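Local atomic coordinates of acetamidase (PDB entry 2II1), a protein that probably hydrolyses carbon-nitrogen bonds, other than peptide bonds, in linear amides and binds calcium ions. Residues A[66-80]-A[204-217]. Numbering follows the deposited sequence. Where two conformers were deposited one is given.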
ATOM      1  N   VAL A  66       2.993  15.497 -29.497  1.00  9.73           N
ATOM      2  CA  VAL A  66       2.592  14.262 -30.181  1.00 10.43           C
ATOM      3  C   VAL A  66       1.502  14.619 -31.225  1.00 11.10           C
ATOM      4  O   VAL A  66       0.347  14.920 -30.862  1.00 12.65           O
ATOM      5  CB  VAL A  66       2.095  13.195 -29.166  1.00 10.27           C
ATOM      6  CG1 VAL A  66       1.778  11.868 -29.848  1.00 14.29           C
ATOM      7  CG2 VAL A  66       3.115  13.009 -28.052  1.00  4.94           C
ATOM      8  N   GLU A  67       1.879  14.635 -32.502  1.00  9.66           N
ATOM      9  CA  GLU A  67       0.933  15.018 -33.585  1.00 11.64           C
ATOM     10  C   GLU A  67      -0.101  13.924 -33.743  1.00 12.14           C
ATOM     11  O   GLU A  67       0.244  12.757 -33.649  1.00 14.22           O
ATOM     12  CB  GLU A  67       1.640  15.201 -34.917  1.00 10.25           C
ATOM     13  CG  GLU A  67       2.669  16.306 -34.922  1.00  8.60           C
ATOM     14  CD  GLU A  67       3.125  16.712 -36.316  1.00  7.89           C
ATOM     15  OE1 GLU A  67       2.800  16.046 -37.350  1.00  6.76           O
ATOM     16  OE2 GLU A  67       3.825  17.743 -36.388  1.00 14.40           O
ATOM     17  N   GLY A  68      -1.352  14.308 -33.955  1.00 12.65           N
ATOM     18  CA  GLY A  68      -2.492  13.377 -33.988  1.00 14.86           C
ATOM     19  C   GLY A  68      -3.237  13.275 -32.660  1.00 15.73           C
ATOM     20  O   GLY A  68      -4.398  12.824 -32.630  1.00 16.51           O
ATOM     21  N   ALA A  69      -2.561  13.690 -31.573  1.00 12.84           N
ATOM     22  CA  ALA A  69      -3.118  13.715 -30.229  1.00 14.00           C
ATOM     23  C   ALA A  69      -3.974  14.958 -30.098  1.00 13.30           C
ATOM     24  O   ALA A  69      -3.503  16.064 -30.337  1.00 14.05           O
ATOM     25  CB  ALA A  69      -1.997  13.722 -29.154  1.00 10.16           C
ATOM     26  N   ARG A  70      -5.223  14.755 -29.692  1.00 13.47           N
ATOM     27  CA  ARG A  70      -6.230  15.795 -29.600  1.00 12.84           C
ATOM     28  C   ARG A  70      -6.909  15.746 -28.244  1.00 11.43           C
ATOM     29  O   ARG A  70      -6.951  14.705 -27.619  1.00 13.40           O
ATOM     30  CB  ARG A  70      -7.267  15.598 -30.725  1.00 11.64           C
ATOM     31  CG  ARG A  70      -6.688  15.691 -32.149  1.00 15.92           C
ATOM     32  CD  ARG A  70      -6.227  17.122 -32.433  1.00 14.49           C
ATOM     33  NE  ARG A  70      -5.714  17.293 -33.783  1.00 12.89           N
ATOM     34  CZ  ARG A  70      -5.419  18.465 -34.333  1.00 15.00           C
ATOM     35  NH1 ARG A  70      -5.616  19.592 -33.655  1.00 16.91           N
ATOM     36  NH2 ARG A  70      -4.953  18.518 -35.585  1.00 15.97           N
ATOM     37  N   ARG A  71      -7.438  16.871 -27.782  1.00 13.38           N
ATOM     38  CA  ARG A  71      -8.255  16.905 -26.560  1.00 15.69           C
ATOM     39  C   ARG A  71      -9.220  15.733 -26.489  1.00 15.44           C
ATOM     40  O   ARG A  71      -9.980  15.511 -27.426  1.00 15.43           O
ATOM     41  CB  ARG A  71      -9.093  18.187 -26.499  1.00 17.89           C
ATOM     42  CG  ARG A  71      -8.350  19.412 -26.085  1.00 25.22           C
ATOM     43  CD  ARG A  71      -9.077  20.708 -26.464  1.00 35.45           C
ATOM     44  NE  ARG A  71      -8.534  21.846 -25.713  1.00 45.77           N
ATOM     45  CZ  ARG A  71      -7.446  22.549 -26.047  1.00 48.65           C
ATOM     46  NH1 ARG A  71      -6.743  22.275 -27.155  1.00 46.34           N
ATOM     47  NH2 ARG A  71      -7.052  23.550 -25.260  1.00 46.84           N
ATOM     48  N   GLY A  72      -9.201  15.000 -25.376  1.00 14.31           N
ATOM     49  CA  GLY A  72     -10.055  13.809 -25.185  1.00 14.65           C
ATOM     50  C   GLY A  72      -9.398  12.453 -25.434  1.00 13.08           C
ATOM     51  O   GLY A  72      -9.906  11.433 -24.977  1.00 15.25           O
ATOM     52  N   ASP A  73      -8.275  12.442 -26.152  1.00 12.44           N
ATOM     53  CA  ASP A  73      -7.473  11.232 -26.386  1.00 13.11           C
ATOM     54  C   ASP A  73      -6.711  10.910 -25.093  1.00 13.75           C
ATOM     55  O   ASP A  73      -6.775  11.646 -24.115  1.00 14.74           O
ATOM     56  CB  ASP A  73      -6.464  11.425 -27.549  1.00 11.35           C
ATOM     57  CG  ASP A  73      -7.139  11.672 -28.918  1.00 17.96           C
ATOM     58  OD1 ASP A  73      -8.378  11.710 -29.008  1.00 14.14           O
ATOM     59  OD2 ASP A  73      -6.420  11.858 -29.924  1.00 17.07           O
HETATM   60  N   MSE A  74      -6.009   9.793 -25.109  1.00 15.92           N
HETATM   61  CA  MSE A  74      -5.017   9.494 -24.101  1.00 16.70           C
HETATM   62  C   MSE A  74      -3.720   9.086 -24.759  1.00 15.96           C
HETATM   63  O   MSE A  74      -3.702   8.708 -25.950  1.00 15.06           O
HETATM   64  CB  MSE A  74      -5.518   8.436 -23.096  1.00 17.44           C
HETATM   65  CG  MSE A  74      -6.198   7.215 -23.640  1.00 17.57           C
HETATM   66 SE   MSE A  74      -6.330   5.813 -22.227  0.75 20.96          SE
HETATM   67  CE  MSE A  74      -6.231   4.223 -23.408  1.00 17.14           C
ATOM     68  N   LEU A  75      -2.616   9.224 -24.025  1.00 14.55           N
ATOM     69  CA  LEU A  75      -1.354   8.680 -24.510  1.00 11.76           C
ATOM     70  C   LEU A  75      -1.179   7.323 -23.900  1.00 12.69           C
ATOM     71  O   LEU A  75      -1.474   7.120 -22.707  1.00 12.28           O
ATOM     72  CB  LEU A  75      -0.169   9.551 -24.127  1.00 12.59           C
ATOM     73  CG  LEU A  75      -0.049  10.909 -24.817  1.00 15.40           C
ATOM     74  CD1 LEU A  75       1.202  11.557 -24.318  1.00  7.09           C
ATOM     75  CD2 LEU A  75      -0.037  10.800 -26.352  1.00 13.44           C
ATOM     76  N   GLU A  76      -0.712   6.398 -24.726  1.00 11.03           N
ATOM     77  CA  GLU A  76      -0.276   5.082 -24.291  1.00 13.98           C
ATOM     78  C   GLU A  76       1.250   5.038 -24.392  1.00 12.21           C
ATOM     79  O   GLU A  76       1.805   5.091 -25.477  1.00 11.38           O
ATOM     80  CB  GLU A  76      -0.914   3.997 -25.153  1.00 15.18           C
ATOM     81  CG  GLU A  76      -0.424   2.604 -24.821  1.00 21.25           C
ATOM     82  CD  GLU A  76      -0.969   1.567 -25.758  1.00 18.74           C
ATOM     83  OE1 GLU A  76      -0.445   1.455 -26.876  1.00 31.67           O
ATOM     84  OE2 GLU A  76      -1.914   0.869 -25.381  1.00 20.25           O
ATOM     85  N   ILE A  77       1.925   4.978 -23.254  1.00 10.32           N
ATOM     86  CA  ILE A  77       3.369   5.168 -23.222  1.00 13.46           C
ATOM     87  C   ILE A  77       4.066   3.937 -22.656  1.00 13.15           C
ATOM     88  O   ILE A  77       3.925   3.604 -21.480  1.00  9.34           O
ATOM     89  CB  ILE A  77       3.783   6.389 -22.398  1.00 14.36           C
ATOM     90  CG1 ILE A  77       3.034   7.636 -22.899  1.00 17.41           C
ATOM     91  CG2 ILE A  77       5.326   6.528 -22.463  1.00  9.74           C
ATOM     92  CD1 ILE A  77       2.728   8.689 -21.822  1.00 10.21           C
ATOM     93  N   GLU A  78       4.828   3.284 -23.524  1.00 11.79           N
ATOM     94  CA  GLU A  78       5.518   2.060 -23.199  1.00 11.74           C
ATOM     95  C   GLU A  78       6.954   2.361 -22.787  1.00 11.63           C
ATOM     96  O   GLU A  78       7.746   2.836 -23.589  1.00 12.08           O
ATOM     97  CB  GLU A  78       5.464   1.171 -24.430  1.00 13.89           C
ATOM     98  CG  GLU A  78       3.981   0.884 -24.853  1.00 21.06           C
ATOM     99  CD  GLU A  78       3.741   0.896 -26.364  1.00 32.75           C
ATOM    100  OE1 GLU A  78       3.876  -0.179 -27.004  1.00 27.28           O
ATOM    101  OE2 GLU A  78       3.383   1.974 -26.900  1.00 34.37           O
ATOM    102  N   ILE A  79       7.283   2.114 -21.527  1.00 13.12           N
ATOM    103  CA  ILE A  79       8.652   2.359 -21.014  1.00 14.50           C
ATOM    104  C   ILE A  79       9.496   1.166 -21.477  1.00 15.24           C
ATOM    105  O   ILE A  79       9.336   0.046 -20.982  1.00 13.82           O
ATOM    106  CB  ILE A  79       8.723   2.542 -19.450  1.00 16.61           C
ATOM    107  CG1 ILE A  79       7.703   3.576 -18.959  1.00 11.62           C
ATOM    108  CG2 ILE A  79      10.108   2.987 -18.992  1.00 12.15           C
ATOM    109  CD1 ILE A  79       7.895   5.006 -19.524  1.00 23.92           C
ATOM    110  N   LEU A  80      10.335   1.405 -22.476  1.00 13.20           N
ATOM    111  CA  LEU A  80      11.162   0.342 -23.039  1.00 14.06           C
ATOM    112  C   LEU A  80      12.438   0.173 -22.202  1.00 15.56           C
ATOM    113  O   LEU A  80      12.885  -0.952 -21.965  1.00 11.88           O
ATOM    114  CB  LEU A  80      11.472   0.641 -24.522  1.00 15.24           C
ATOM    115  CG  LEU A  80      10.254   0.838 -25.447  1.00 17.55           C
ATOM    116  CD1 LEU A  80      10.682   1.170 -26.889  1.00 13.71           C
ATOM    117  CD2 LEU A  80       9.385  -0.412 -25.430  1.00 13.14           C
ATOM    118  N   THR A 204      13.926   5.652 -22.582  1.00 11.73           N
ATOM    119  CA  THR A 204      13.490   5.298 -23.922  1.00 12.45           C
ATOM    120  C   THR A 204      12.062   4.807 -23.807  1.00 12.49           C
ATOM    121  O   THR A 204      11.761   3.926 -23.011  1.00 13.67           O
ATOM    122  CB  THR A 204      14.414   4.228 -24.551  1.00 13.57           C
ATOM    123  OG1 THR A 204      15.741   4.750 -24.612  1.00 13.49           O
ATOM    124  CG2 THR A 204      13.967   3.834 -25.967  1.00 13.07           C
ATOM    125  N   LEU A 205      11.177   5.418 -24.591  1.00 12.87           N
ATOM    126  CA  LEU A 205       9.768   5.072 -24.579  1.00 12.26           C
ATOM    127  C   LEU A 205       9.193   5.064 -25.996  1.00 13.15           C
ATOM    128  O   LEU A 205       9.751   5.692 -26.899  1.00 14.23           O
ATOM    129  CB  LEU A 205       9.015   6.052 -23.664  1.00 11.36           C
ATOM    130  CG  LEU A 205       9.090   7.560 -23.912  1.00 16.52           C
ATOM    131  CD1 LEU A 205       8.117   8.011 -24.973  1.00 18.52           C
ATOM    132  CD2 LEU A 205       8.790   8.328 -22.670  1.00 11.03           C
ATOM    133  N   LYS A 206       8.088   4.346 -26.178  1.00 12.04           N
ATOM    134  CA  LYS A 206       7.250   4.468 -27.373  1.00 14.96           C
ATOM    135  C   LYS A 206       5.935   5.171 -27.000  1.00 13.87           C
ATOM    136  O   LYS A 206       5.252   4.812 -25.991  1.00 11.97           O
ATOM    137  CB  LYS A 206       6.981   3.075 -27.948  1.00 16.31           C
ATOM    138  CG  LYS A 206       6.199   3.063 -29.261  1.00 22.56           C
ATOM    139  CD  LYS A 206       6.164   1.657 -29.886  1.00 19.05           C
ATOM    140  CE  LYS A 206       5.016   1.529 -30.923  1.00 19.83           C
ATOM    141  NZ  LYS A 206       5.260   0.436 -31.917  1.00 24.19           N
ATOM    142  N   VAL A 207       5.571   6.188 -27.778  1.00 11.68           N
ATOM    143  CA  VAL A 207       4.376   6.959 -27.488  0.50 13.25           C
ATOM    144  C   VAL A 207       3.269   6.689 -28.519  1.00 13.85           C
ATOM    145  O   VAL A 207       3.464   6.924 -29.729  1.00 12.16           O
ATOM    146  CB  VAL A 207       4.699   8.477 -27.344  0.50 12.75           C
ATOM    147  CG1 VAL A 207       5.462   9.007 -28.559  0.50 11.45           C
ATOM    148  CG2 VAL A 207       3.420   9.272 -27.096  0.50 16.04           C
ATOM    149  N   ASN A 208       2.115   6.187 -28.042  1.00 12.99           N
ATOM    150  CA  ASN A 208       0.957   5.944 -28.908  1.00 12.90           C
ATOM    151  C   ASN A 208      -0.192   6.846 -28.537  1.00 15.52           C
ATOM    152  O   ASN A 208      -0.381   7.181 -27.367  1.00 13.81           O
ATOM    153  CB  ASN A 208       0.491   4.488 -28.863  1.00 15.57           C
ATOM    154  CG  ASN A 208       1.570   3.522 -29.256  1.00 22.19           C
ATOM    155  OD1 ASN A 208       2.296   3.736 -30.219  1.00 26.23           O
ATOM    156  ND2 ASN A 208       1.688   2.443 -28.501  1.00 32.15           N
ATOM    157  N   VAL A 209      -0.942   7.271 -29.555  1.00 15.16           N
ATOM    158  CA  VAL A 209      -2.128   8.094 -29.348  1.00 14.13           C
ATOM    159  C   VAL A 209      -3.305   7.144 -29.399  1.00 14.89           C
ATOM    160  O   VAL A 209      -3.394   6.302 -30.308  1.00 13.74           O
ATOM    161  CB  VAL A 209      -2.270   9.185 -30.401  1.00 14.54           C
ATOM    162  CG1 VAL A 209      -3.643   9.873 -30.278  1.00 16.21           C
ATOM    163  CG2 VAL A 209      -1.160  10.188 -30.261  1.00 11.60           C
ATOM    164  N   LYS A 210      -4.151   7.220 -28.375  1.00 12.92           N
ATOM    165  CA  LYS A 210      -5.361   6.420 -28.308  1.00 13.34           C
ATOM    166  C   LYS A 210      -6.527   7.389 -28.351  1.00 13.86           C
ATOM    167  O   LYS A 210      -6.580   8.342 -27.583  1.00 10.98           O
ATOM    168  CB  LYS A 210      -5.419   5.536 -27.050  1.00 15.10           C
ATOM    169  CG  LYS A 210      -4.359   4.443 -26.980  1.00 14.73           C
ATOM    170  CD  LYS A 210      -4.521   3.389 -28.075  1.00 17.65           C
ATOM    171  CE  LYS A 210      -3.197   3.105 -28.776  1.00 24.24           C
ATOM    172  NZ  LYS A 210      -3.346   2.858 -30.255  1.00 32.93           N
ATOM    173  N   LYS A 211      -7.459   7.132 -29.265  1.00 14.16           N
ATOM    174  CA  LYS A 211      -8.530   8.056 -29.547  1.00 18.56           C
ATOM    175  C   LYS A 211      -9.721   7.907 -28.622  1.00 21.84           C
ATOM    176  O   LYS A 211     -10.543   8.818 -28.542  1.00 26.19           O
ATOM    177  CB  LYS A 211      -8.934   7.936 -31.019  1.00 19.51           C
ATOM    178  CG  LYS A 211      -7.849   8.481 -31.925  1.00 20.03           C
ATOM    179  CD  LYS A 211      -7.966   9.998 -32.000  1.00 26.98           C
ATOM    180  CE  LYS A 211      -6.709  10.693 -32.497  1.00 29.04           C
ATOM    181  NZ  LYS A 211      -6.856  12.176 -32.336  1.00 24.03           N
ATOM    182  N   GLU A 212      -9.817   6.791 -27.910  1.00 22.48           N
ATOM    183  CA  GLU A 212     -10.854   6.654 -26.915  1.00 24.69           C
ATOM    184  C   GLU A 212     -10.231   6.493 -25.550  1.00 24.56           C
ATOM    185  O   GLU A 212      -9.384   5.619 -25.329  1.00 22.38           O
ATOM    186  CB  GLU A 212     -11.790   5.480 -27.193  1.00 25.87           C
ATOM    187  CG  GLU A 212     -13.211   5.738 -26.640  1.00 33.26           C
ATOM    188  CD  GLU A 212     -13.863   4.504 -26.045  1.00 39.91           C
ATOM    189  OE1 GLU A 212     -13.868   3.451 -26.725  1.00 48.70           O
ATOM    190  OE2 GLU A 212     -14.372   4.592 -24.898  1.00 38.69           O
ATOM    191  N   ARG A 213     -10.682   7.345 -24.639  1.00 24.86           N
ATOM    192  CA  ARG A 213     -10.259   7.302 -23.267  1.00 25.82           C
ATOM    193  C   ARG A 213     -11.080   6.294 -22.483  1.00 26.87           C
ATOM    194  O   ARG A 213     -12.122   6.617 -21.933  1.00 28.42           O
ATOM    195  CB  ARG A 213     -10.390   8.680 -22.673  1.00 24.61           C
ATOM    196  CG  ARG A 213      -9.541   8.850 -21.497  1.00 24.03           C
ATOM    197  CD  ARG A 213      -9.680  10.223 -20.961  1.00 18.86           C
ATOM    198  NE  ARG A 213      -8.994  11.202 -21.784  1.00 14.09           N
ATOM    199  CZ  ARG A 213      -8.944  12.497 -21.501  1.00 16.43           C
ATOM    200  NH1 ARG A 213      -9.514  12.947 -20.405  1.00 14.61           N
ATOM    201  NH2 ARG A 213      -8.317  13.341 -22.302  1.00 15.25           N
HETATM  202  N   MSE A 214     -10.567   5.078 -22.397  1.00 29.04           N
HETATM  203  CA  MSE A 214     -11.309   3.925 -21.873  1.00 33.34           C
HETATM  204  C   MSE A 214     -11.413   3.809 -20.347  1.00 26.95           C
HETATM  205  O   MSE A 214     -12.336   3.179 -19.825  1.00 27.62           O
HETATM  206  CB  MSE A 214     -10.647   2.659 -22.409  1.00 33.75           C
HETATM  207  CG  MSE A 214     -11.558   1.461 -22.494  1.00 39.34           C
HETATM  208 SE   MSE A 214     -10.488  -0.155 -22.461  0.75 53.87          SE
HETATM  209  CE  MSE A 214      -8.845   0.528 -23.465  1.00 28.27           C
ATOM    210  N   PHE A 215     -10.453   4.382 -19.628  1.00 23.91           N
ATOM    211  CA  PHE A 215     -10.474   4.365 -18.157  1.00 22.37           C
ATOM    212  C   PHE A 215     -10.056   5.714 -17.552  1.00 19.15           C
ATOM    213  O   PHE A 215      -9.523   6.587 -18.264  1.00 18.39           O
ATOM    214  CB  PHE A 215      -9.601   3.220 -17.587  1.00 22.24           C
ATOM    215  CG  PHE A 215      -8.490   2.773 -18.496  1.00 20.18           C
ATOM    216  CD1 PHE A 215      -7.370   3.560 -18.691  1.00 21.24           C
ATOM    217  CD2 PHE A 215      -8.560   1.554 -19.130  1.00 18.41           C
ATOM    218  CE1 PHE A 215      -6.341   3.134 -19.522  1.00 21.43           C
ATOM    219  CE2 PHE A 215      -7.556   1.127 -19.955  1.00 18.66           C
ATOM    220  CZ  PHE A 215      -6.437   1.926 -20.159  1.00 23.30           C
ATOM    221  N   PRO A 216     -10.287   5.887 -16.240  1.00 17.10           N
ATOM    222  CA  PRO A 216      -9.843   7.107 -15.566  1.00 15.74           C
ATOM    223  C   PRO A 216      -8.327   7.123 -15.482  1.00 13.96           C
ATOM    224  O   PRO A 216      -7.706   6.075 -15.344  1.00 14.70           O
ATOM    225  CB  PRO A 216     -10.471   7.001 -14.176  1.00 15.25           C
ATOM    226  CG  PRO A 216     -11.484   5.915 -14.280  1.00 18.75           C
ATOM    227  CD  PRO A 216     -10.956   4.981 -15.292  1.00 18.36           C
ATOM    228  N   LEU A 217      -7.751   8.309 -15.599  1.00 10.45           N
ATOM    229  CA  LEU A 217      -6.319   8.468 -15.762  1.00 11.06           C
ATOM    230  C   LEU A 217      -5.797   9.307 -14.565  1.00 10.95           C
ATOM    231  O   LEU A 217      -6.549  10.052 -13.998  1.00  9.32           O
ATOM    232  CB  LEU A 217      -6.064   9.195 -17.090  1.00  8.68           C
ATOM    233  CG  LEU A 217      -6.539   8.529 -18.369  1.00  6.89           C
ATOM    234  CD1 LEU A 217      -6.278   9.386 -19.624  1.00  9.43           C
ATOM    235  CD2 LEU A 217      -5.800   7.242 -18.480  1.00  7.80           C
TER
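M74, E76 and E78 pair with K210, N208 and K206 as the hydrogen-bonded pairs of antiparallel strands 74-80 and 204-210, each exchanging two backbone bonds; L80 N to T204 O (2.9 Å) extends the row. Beyond the strands, R213 grips the carbonyl of D73 side-on: NH2 (2.9 Å from D73 O) and NE (3.2 Å from it) both reach that oxygen near the guanidinium plane, NE from above the carbonyl plane. R213 NH1 also forms a salt bridge with E172. A leucine in place of R213 would probably leave D73 O without these two donors and cost E172 this salt bridge. K211 bends at chi2 (-82°) and sends NZ to G68 O, 2.6 Å away, almost in line with the C=O bond, and to the D73 carboxylate in a salt bridge of doubtful geometry. On the L75, I77, V207 and V209 face, which packs against strand 60-67 of a second sheet, V209 CG2 presses on V66 CG1 (3.4 Å, tight) and A69 CB, while L75 CD2 meets V207 CG2. On the opposite face, the selenium of selenomethionine M74 lies 4.7 Å from the F215 ring centroid, an oblique Met-aromatic contact, and L217 CD1 touches M74 CB. Strands 28-34 and 166-170 flank 204-210 and 74-80 respectively in a large mixed sheet, with helix 235-253 against M214 and F215.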